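Long-range contacts in phosphatidylserine synthase (Haemophilus influenzae, PDB 3HSI), which belongs to the phospholipase D superfamily and, as in its relatives, probably pairs two similar alpha/beta halves in one chain: residues D149-Y154 with Y175-H180; K50-V55 with L183-V188. All coordinates share one frame; numbering follows the deposited sequence.

Contact 1 of 2, residues D149-Y154 with Y175-H180; sequences DDTVLY and YQKITH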
ATOM      1  N   ASP C 149     -30.620  -8.313  18.813  1.00 24.45           N
ATOM      2  CA  ASP C 149     -31.591  -7.393  19.361  1.00 24.75           C
ATOM      3  C   ASP C 149     -30.860  -6.201  19.953  1.00 24.59           C
ATOM      4  O   ASP C 149     -30.239  -5.462  19.176  1.00 24.57           O
ATOM      5  CB  ASP C 149     -32.557  -8.106  20.322  1.00 24.82           C
ATOM      6  CG  ASP C 149     -33.450  -9.094  19.593  1.00 25.62           C
ATOM      7  OD1 ASP C 149     -33.316  -9.204  18.354  1.00 25.31           O
ATOM      8  OD2 ASP C 149     -34.280  -9.766  20.246  1.00 27.25           O
ATOM      9  N   ASP C 150     -30.903  -6.042  21.283  1.00 24.62           N
ATOM     10  CA  ASP C 150     -30.268  -4.933  22.004  1.00 25.21           C
ATOM     11  C   ASP C 150     -28.965  -5.336  22.751  1.00 25.25           C
ATOM     12  O   ASP C 150     -28.494  -4.598  23.637  1.00 24.83           O
ATOM     13  CB  ASP C 150     -31.248  -4.323  23.012  1.00 26.39           C
ATOM     14  CG  ASP C 150     -32.379  -3.530  22.359  1.00 29.17           C
ATOM     15  OD1 ASP C 150     -32.224  -3.024  21.215  1.00 32.15           O
ATOM     16  OD2 ASP C 150     -33.444  -3.392  23.019  1.00 32.10           O
ATOM     17  N   THR C 151     -28.369  -6.476  22.382  1.00 24.75           N
ATOM     18  CA  THR C 151     -27.135  -6.942  23.013  1.00 24.91           C
ATOM     19  C   THR C 151     -25.935  -6.939  22.042  1.00 25.16           C
ATOM     20  O   THR C 151     -26.021  -7.491  20.933  1.00 25.49           O
ATOM     21  CB  THR C 151     -27.367  -8.334  23.670  1.00 24.87           C
ATOM     22  OG1 THR C 151     -28.459  -8.202  24.582  1.00 25.09           O
ATOM     23  CG2 THR C 151     -26.171  -8.817  24.458  1.00 23.52           C
ATOM     24  N   VAL C 152     -24.835  -6.294  22.446  1.00 24.41           N
ATOM     25  CA  VAL C 152     -23.597  -6.356  21.687  1.00 22.99           C
ATOM     26  C   VAL C 152     -22.656  -7.436  22.247  1.00 23.13           C
ATOM     27  O   VAL C 152     -22.353  -7.448  23.441  1.00 22.35           O
ATOM     28  CB  VAL C 152     -22.884  -5.007  21.618  1.00 23.32           C
ATOM     29  CG1 VAL C 152     -21.558  -5.145  20.894  1.00 23.10           C
ATOM     30  CG2 VAL C 152     -23.739  -3.981  20.878  1.00 24.28           C
ATOM     31  N   LEU C 153     -22.203  -8.341  21.374  1.00 22.34           N
ATOM     32  CA  LEU C 153     -21.125  -9.261  21.723  1.00 22.57           C
ATOM     33  C   LEU C 153     -19.916  -8.847  20.892  1.00 22.26           C
ATOM     34  O   LEU C 153     -19.921  -8.981  19.676  1.00 22.60           O
ATOM     35  CB  LEU C 153     -21.540 -10.711  21.459  1.00 21.21           C
ATOM     36  CG  LEU C 153     -20.631 -11.839  21.967  1.00 23.06           C
ATOM     37  CD1 LEU C 153     -20.393 -11.757  23.491  1.00 22.01           C
ATOM     38  CD2 LEU C 153     -21.199 -13.237  21.617  1.00 20.08           C
ATOM     39  N   TYR C 154     -18.903  -8.308  21.552  1.00 22.72           N
ATOM     40  CA  TYR C 154     -17.757  -7.750  20.850  1.00 23.30           C
ATOM     41  C   TYR C 154     -16.532  -8.638  21.052  1.00 23.64           C
ATOM     42  O   TYR C 154     -16.215  -9.014  22.183  1.00 24.21           O
ATOM     43  CB  TYR C 154     -17.479  -6.319  21.317  1.00 23.03           C
ATOM     44  CG  TYR C 154     -16.511  -5.567  20.416  1.00 24.91           C
ATOM     45  CD1 TYR C 154     -16.978  -4.744  19.385  1.00 22.69           C
ATOM     46  CD2 TYR C 154     -15.112  -5.694  20.587  1.00 24.09           C
ATOM     47  CE1 TYR C 154     -16.081  -4.070  18.546  1.00 23.46           C
ATOM     48  CE2 TYR C 154     -14.228  -5.039  19.764  1.00 23.50           C
ATOM     49  CZ  TYR C 154     -14.714  -4.222  18.742  1.00 24.34           C
ATOM     50  OH  TYR C 154     -13.818  -3.578  17.918  1.00 24.95           O
ATOM     51  N   TYR C 175     -13.630 -11.337  24.855  1.00 23.67           N
ATOM     52  CA  TYR C 175     -15.051 -11.327  24.508  1.00 23.10           C
ATOM     53  C   TYR C 175     -15.792 -10.475  25.508  1.00 23.27           C
ATOM     54  O   TYR C 175     -15.709 -10.720  26.716  1.00 22.15           O
ATOM     55  CB  TYR C 175     -15.636 -12.769  24.522  1.00 23.68           C
ATOM     56  CG  TYR C 175     -14.620 -13.814  24.105  1.00 21.62           C
ATOM     57  CD1 TYR C 175     -14.465 -14.178  22.771  1.00 20.97           C
ATOM     58  CD2 TYR C 175     -13.767 -14.386  25.042  1.00 22.30           C
ATOM     59  CE1 TYR C 175     -13.531 -15.129  22.392  1.00 21.19           C
ATOM     60  CE2 TYR C 175     -12.809 -15.327  24.670  1.00 20.00           C
ATOM     61  CZ  TYR C 175     -12.686 -15.684  23.353  1.00 20.83           C
ATOM     62  OH  TYR C 175     -11.714 -16.597  23.012  1.00 19.87           O
ATOM     63  N   GLN C 176     -16.515  -9.474  25.012  1.00 22.99           N
ATOM     64  CA  GLN C 176     -17.308  -8.633  25.889  1.00 22.87           C
ATOM     65  C   GLN C 176     -18.758  -8.604  25.458  1.00 22.99           C
ATOM     66  O   GLN C 176     -19.079  -8.351  24.294  1.00 22.93           O
ATOM     67  CB  GLN C 176     -16.761  -7.220  25.962  1.00 22.34           C
ATOM     68  CG  GLN C 176     -15.427  -7.155  26.620  1.00 23.86           C
ATOM     69  CD  GLN C 176     -14.318  -7.476  25.652  1.00 23.78           C
ATOM     70  OE1 GLN C 176     -14.465  -7.277  24.444  1.00 28.18           O
ATOM     71  NE2 GLN C 176     -13.203  -7.984  26.165  1.00 22.94           N
ATOM     72  N   LYS C 177     -19.625  -8.862  26.421  1.00 22.63           N
ATOM     73  CA  LYS C 177     -21.054  -8.787  26.208  1.00 23.28           C
ATOM     74  C   LYS C 177     -21.607  -7.506  26.853  1.00 23.30           C
ATOM     75  O   LYS C 177     -21.424  -7.270  28.053  1.00 22.95           O
ATOM     76  CB  LYS C 177     -21.750 -10.041  26.779  1.00 23.28           C
ATOM     77  CG  LYS C 177     -23.056 -10.335  26.076  1.00 24.60           C
ATOM     78  CD  LYS C 177     -24.138 -10.739  27.012  1.00 26.35           C
ATOM     79  CE  LYS C 177     -23.806 -11.948  27.783  1.00 27.47           C
ATOM     80  NZ  LYS C 177     -25.071 -12.469  28.365  1.00 31.75           N
ATOM     81  N   ILE C 178     -22.222  -6.654  26.030  1.00 23.44           N
ATOM     82  CA  ILE C 178     -22.823  -5.419  26.498  1.00 23.62           C
ATOM     83  C   ILE C 178     -24.289  -5.338  26.096  1.00 24.18           C
ATOM     84  O   ILE C 178     -24.639  -5.277  24.910  1.00 23.31           O
ATOM     85  CB  ILE C 178     -22.074  -4.150  25.996  1.00 24.00           C
ATOM     86  CG1 ILE C 178     -20.614  -4.184  26.410  1.00 24.04           C
ATOM     87  CG2 ILE C 178     -22.711  -2.894  26.571  1.00 21.27           C
ATOM     88  CD1 ILE C 178     -19.678  -3.549  25.367  1.00 28.97           C
ATOM     89  N   THR C 179     -25.128  -5.363  27.110  1.00 24.36           N
ATOM     90  CA  THR C 179     -26.556  -5.209  26.969  1.00 26.63           C
ATOM     91  C   THR C 179     -26.915  -3.716  27.063  1.00 26.50           C
ATOM     92  O   THR C 179     -26.991  -3.153  28.150  1.00 26.86           O
ATOM     93  CB  THR C 179     -27.267  -5.993  28.070  1.00 27.05           C
ATOM     94  OG1 THR C 179     -26.914  -7.390  27.951  1.00 31.01           O
ATOM     95  CG2 THR C 179     -28.761  -5.855  27.911  1.00 28.99           C
ATOM     96  N   HIS C 180     -27.100  -3.072  25.912  1.00 26.32           N
ATOM     97  CA  HIS C 180     -27.319  -1.631  25.859  1.00 26.17           C
ATOM     98  C   HIS C 180     -27.983  -1.258  24.534  1.00 25.27           C
ATOM     99  O   HIS C 180     -27.328  -1.210  23.471  1.00 23.77           O
ATOM    100  CB  HIS C 180     -25.986  -0.882  25.998  1.00 27.49           C
ATOM    101  CG  HIS C 180     -26.140   0.560  26.356  1.00 31.29           C
ATOM    102  ND1 HIS C 180     -27.067   1.383  25.753  1.00 36.13           N
ATOM    103  CD2 HIS C 180     -25.496   1.323  27.272  1.00 36.95           C
ATOM    104  CE1 HIS C 180     -26.988   2.593  26.280  1.00 39.86           C
ATOM    105  NE2 HIS C 180     -26.041   2.584  27.204  1.00 40.31           N
TER

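Contact 2 of 2, residues K50-V55 with L183-V188; sequences KKRIYV and LADSMV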
ATOM      1  N   LYS C  50     -35.251 -11.925  18.777  1.00 26.11           N
ATOM      2  CA  LYS C  50     -36.586 -11.709  18.266  1.00 26.67           C
ATOM      3  C   LYS C  50     -36.688 -10.691  17.118  1.00 26.21           C
ATOM      4  O   LYS C  50     -37.598 -10.783  16.320  1.00 26.12           O
ATOM      5  CB  LYS C  50     -37.516 -11.276  19.403  1.00 27.32           C
ATOM      6  CG  LYS C  50     -38.103 -12.429  20.190  1.00 30.72           C
ATOM      7  CD  LYS C  50     -37.470 -12.477  21.542  1.00 36.39           C
ATOM      8  CE  LYS C  50     -37.876 -13.732  22.324  1.00 39.79           C
ATOM      9  NZ  LYS C  50     -37.022 -13.782  23.559  1.00 41.20           N
ATOM     10  N   LYS C  51     -35.767  -9.735  17.038  1.00 25.59           N
ATOM     11  CA  LYS C  51     -35.845  -8.666  16.044  1.00 25.87           C
ATOM     12  C   LYS C  51     -34.728  -8.695  15.011  1.00 25.31           C
ATOM     13  O   LYS C  51     -34.978  -8.598  13.819  1.00 25.41           O
ATOM     14  CB  LYS C  51     -35.880  -7.307  16.762  1.00 26.19           C
ATOM     15  CG  LYS C  51     -37.181  -7.134  17.596  1.00 30.37           C
ATOM     16  CD  LYS C  51     -36.954  -6.306  18.856  1.00 36.03           C
ATOM     17  CE  LYS C  51     -38.297  -5.838  19.438  1.00 38.99           C
ATOM     18  NZ  LYS C  51     -38.160  -4.564  20.235  1.00 42.95           N
ATOM     19  N   ARG C  52     -33.489  -8.837  15.453  1.00 24.47           N
ATOM     20  CA  ARG C  52     -32.363  -8.726  14.515  1.00 24.50           C
ATOM     21  C   ARG C  52     -31.113  -9.448  14.990  1.00 24.37           C
ATOM     22  O   ARG C  52     -30.919  -9.647  16.212  1.00 24.21           O
ATOM     23  CB  ARG C  52     -32.007  -7.257  14.283  1.00 23.99           C
ATOM     24  CG  ARG C  52     -31.388  -6.594  15.538  1.00 23.53           C
ATOM     25  CD  ARG C  52     -31.449  -5.088  15.457  1.00 20.40           C
ATOM     26  NE  ARG C  52     -31.051  -4.523  16.740  1.00 23.77           N
ATOM     27  CZ  ARG C  52     -30.993  -3.225  17.019  1.00 23.82           C
ATOM     28  NH1 ARG C  52     -31.308  -2.308  16.100  1.00 20.54           N
ATOM     29  NH2 ARG C  52     -30.613  -2.851  18.229  1.00 23.68           N
ATOM     30  N   ILE C  53     -30.280  -9.805  14.006  1.00 23.78           N
ATOM     31  CA  ILE C  53     -28.977 -10.381  14.222  1.00 23.87           C
ATOM     32  C   ILE C  53     -28.046  -9.820  13.163  1.00 24.38           C
ATOM     33  O   ILE C  53     -28.194 -10.132  11.972  1.00 25.68           O
ATOM     34  CB  ILE C  53     -28.986 -11.931  14.142  1.00 23.79           C
ATOM     35  CG1 ILE C  53     -29.813 -12.538  15.303  1.00 23.32           C
ATOM     36  CG2 ILE C  53     -27.540 -12.476  14.150  1.00 22.59           C
ATOM     37  CD1 ILE C  53     -30.133 -14.038  15.159  1.00 23.57           C
ATOM     38  N   TYR C  54     -27.132  -8.967  13.604  1.00 23.54           N
ATOM     39  CA  TYR C  54     -26.067  -8.412  12.773  1.00 24.26           C
ATOM     40  C   TYR C  54     -24.728  -8.930  13.261  1.00 24.45           C
ATOM     41  O   TYR C  54     -24.467  -8.971  14.480  1.00 25.41           O
ATOM     42  CB  TYR C  54     -26.065  -6.869  12.810  1.00 23.39           C
ATOM     43  CG  TYR C  54     -27.192  -6.205  11.998  1.00 23.82           C
ATOM     44  CD1 TYR C  54     -26.896  -5.407  10.871  1.00 24.21           C
ATOM     45  CD2 TYR C  54     -28.530  -6.392  12.339  1.00 23.47           C
ATOM     46  CE1 TYR C  54     -27.910  -4.803  10.121  1.00 25.15           C
ATOM     47  CE2 TYR C  54     -29.560  -5.795  11.594  1.00 25.51           C
ATOM     48  CZ  TYR C  54     -29.240  -5.000  10.489  1.00 25.04           C
ATOM     49  OH  TYR C  54     -30.247  -4.406   9.769  1.00 25.60           O
ATOM     50  N   VAL C  55     -23.894  -9.302  12.307  1.00 24.15           N
ATOM     51  CA  VAL C  55     -22.572  -9.844  12.535  1.00 24.27           C
ATOM     52  C   VAL C  55     -21.659  -9.215  11.484  1.00 24.48           C
ATOM     53  O   VAL C  55     -22.021  -9.201  10.302  1.00 24.86           O
ATOM     54  CB  VAL C  55     -22.579 -11.376  12.336  1.00 24.14           C
ATOM     55  CG1 VAL C  55     -21.166 -11.927  12.245  1.00 24.97           C
ATOM     56  CG2 VAL C  55     -23.340 -12.079  13.467  1.00 24.65           C
ATOM     57  N   LEU C 183     -26.331   1.542  22.347  1.00 23.76           N
ATOM     58  CA  LEU C 183     -25.108   1.057  21.701  1.00 23.35           C
ATOM     59  C   LEU C 183     -25.464   0.092  20.552  1.00 23.10           C
ATOM     60  O   LEU C 183     -24.918   0.194  19.442  1.00 23.38           O
ATOM     61  CB  LEU C 183     -24.138   0.360  22.698  1.00 22.50           C
ATOM     62  CG  LEU C 183     -22.813  -0.110  22.021  1.00 23.51           C
ATOM     63  CD1 LEU C 183     -22.076   1.056  21.417  1.00 21.34           C
ATOM     64  CD2 LEU C 183     -21.840  -0.853  22.929  1.00 20.86           C
ATOM     65  N   ALA C 184     -26.397  -0.821  20.807  1.00 21.46           N
ATOM     66  CA  ALA C 184     -26.799  -1.759  19.774  1.00 21.57           C
ATOM     67  C   ALA C 184     -27.342  -0.996  18.563  1.00 20.84           C
ATOM     68  O   ALA C 184     -26.908  -1.233  17.441  1.00 19.49           O
ATOM     69  CB  ALA C 184     -27.821  -2.793  20.298  1.00 20.24           C
ATOM     70  N   ASP C 185     -28.265  -0.069  18.798  1.00 21.87           N
ATOM     71  CA  ASP C 185     -28.839   0.726  17.691  1.00 22.20           C
ATOM     72  C   ASP C 185     -27.732   1.472  16.929  1.00 22.30           C
ATOM     73  O   ASP C 185     -27.758   1.548  15.732  1.00 23.02           O
ATOM     74  CB  ASP C 185     -29.858   1.713  18.210  1.00 21.67           C
ATOM     75  CG  ASP C 185     -31.151   1.043  18.660  1.00 25.46           C
ATOM     76  OD1 ASP C 185     -31.368  -0.176  18.385  1.00 27.28           O
ATOM     77  OD2 ASP C 185     -31.955   1.744  19.306  1.00 27.97           O
ATOM     78  N   SER C 186     -26.730   1.970  17.632  1.00 22.30           N
ATOM     79  CA  SER C 186     -25.660   2.736  16.979  1.00 23.09           C
ATOM     80  C   SER C 186     -24.831   1.861  16.052  1.00 23.34           C
ATOM     81  O   SER C 186     -24.412   2.302  14.982  1.00 23.51           O
ATOM     82  CB  SER C 186     -24.739   3.349  18.035  1.00 23.18           C
ATOM     83  OG  SER C 186     -23.650   4.004  17.413  1.00 25.35           O
HETATM   84  N   MSE C 187     -24.589   0.622  16.476  1.00 22.87           N
HETATM   85  CA  MSE C 187     -23.779  -0.289  15.699  1.00 23.98           C
HETATM   86  C   MSE C 187     -24.491  -0.792  14.408  1.00 23.46           C
HETATM   87  O   MSE C 187     -23.920  -0.771  13.293  1.00 23.86           O
HETATM   88  CB  MSE C 187     -23.263  -1.401  16.614  1.00 23.69           C
HETATM   89  CG  MSE C 187     -22.295  -0.808  17.646  1.00 27.04           C
HETATM   90 SE   MSE C 187     -21.305  -2.159  18.604  0.75 36.39          SE
HETATM   91  CE  MSE C 187     -19.757  -2.216  17.386  1.00 30.25           C
ATOM     92  N   VAL C 188     -25.754  -1.147  14.565  1.00 21.86           N
ATOM     93  CA  VAL C 188     -26.599  -1.522  13.451  1.00 21.89           C
ATOM     94  C   VAL C 188     -26.791  -0.353  12.462  1.00 21.80           C
ATOM     95  O   VAL C 188     -26.825  -0.568  11.265  1.00 21.14           O
ATOM     96  CB  VAL C 188     -27.985  -1.982  13.976  1.00 22.22           C
ATOM     97  CG1 VAL C 188     -29.015  -2.092  12.827  1.00 19.97           C
ATOM     98  CG2 VAL C 188     -27.830  -3.275  14.793  1.00 18.28           C
TER

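Contact 1 of 2, residues D149-Y154 with Y175-H180
Antiparallel strand pairing joins strand 151-155 to the end of strand 171-179 inside a mixed sheet of the phospholipase D fold, and segment 149-154 falls within the family's active-site motif. The two short strands run 166° apart in direction, their axes 4.6 Å from each other at the closest point. Val152 with Ile178 and Tyr154 with Gln176 are hydrogen-bonded pairs, each closed by two N-H...O=C bonds; Ile178 N reaches Val152 O at 2.7 Å. Beyond the last bridge, His180 N still bonds Asp150 O at 3.1 Å, and His180 then takes the N-cap position of helix 181-195. Thr151, Leu153, Lys177 and Thr179 share one face. There Thr151 places CG2 anti to its own N (OG1 at chi1 -56°), and this methyl lies 3.8 Å from Lys177 CD, the two side chains crossing at a slant; the lysine's NZ bonds Gln41. Leu153 CD1 is 3.9 Å from Lys177 CB. On the other face Gln176 bends at chi2 (83°), bringing OE1 to the edge of the Tyr154 ring, 4.2 Å from Tyr154 CD2. OE1 also lies close to Tyr154 O without bonding it, while NE2 bonds Glu411 weakly; the phenol's OH is held by Asn393. Helix 35-48 packs on Leu153 through Phe38 and Ile42, helix 181-195 lies against Val152 on the opposite face, and strand 29-31 flanks the far edge of strand 171-179.

Contact 2 of 2, residues K50-V55 with L183-V188
Strand 52-55 and helix 183-188 pass at 60°, their short axes 10.2 Å apart, a helix packed over the sheet as in the layered alpha/beta architecture of the phospholipase D superfamily. The nearest backbones are those of Tyr54 and Val188, with CA atoms 6.9 Å apart, and side chains alone bridge the gap. Alternation along the strand sends Arg52 and Tyr54 toward the helix, while Ile53 points away from it. Arg52 starts with CG between its N and carbonyl carbon (chi1 69°) and then runs extended to NE, which carries the guanidinium out to Asp185. The two side chains cross nearly at a right angle, and the carboxylate plane stands nearly perpendicular to the guanidinium. A single oxygen takes the salt bridge: Asp185 OD1 sits near the guanidinium plane, 2.8 Å from Arg52 NH2, with a weak second bond from NH1. Arg52 NE is held by Asp149 O at 2.7 Å, which probably helps fix the rotation of the group. Val188 fits against both strand residues. Its CG2 lies over a face of the guanidinium, 3.8 Å from Arg52 NH1, and also reaches the CG-CD2 side of the Tyr54 ring. The phenol's OH bonds Asp84 and Asn192, tying down the far end of the ring. Over one ring face comes the other methyl in a CH-pi contact, Val188 CG1 standing 3.9 Å from the Tyr54 ring centroid and 18° off the normal.

In the fold
The two contacts illustrate how one sheet can organise both strand pairing and helix packing: their centres lie 9 Å apart, and strand 171-179 of contact 1 leads directly into helix 181-195 of contact 2. Asp149 joins them at the turn between strands 146-148 and 151-155: besides the grip of its carbonyl on contact 2, its carboxylate OD2 receives Lys50 N at 2.8 Å. Apolar contacts link them too, with Ala184 CB 3.7 Å from Asp150 CA and the selenium of Met187 (a selenomethionine) 3.8 Å from Val152 CG1. Since segment 149-154 belongs to the active-site motif, helix 181-195 packs directly on part of that motif.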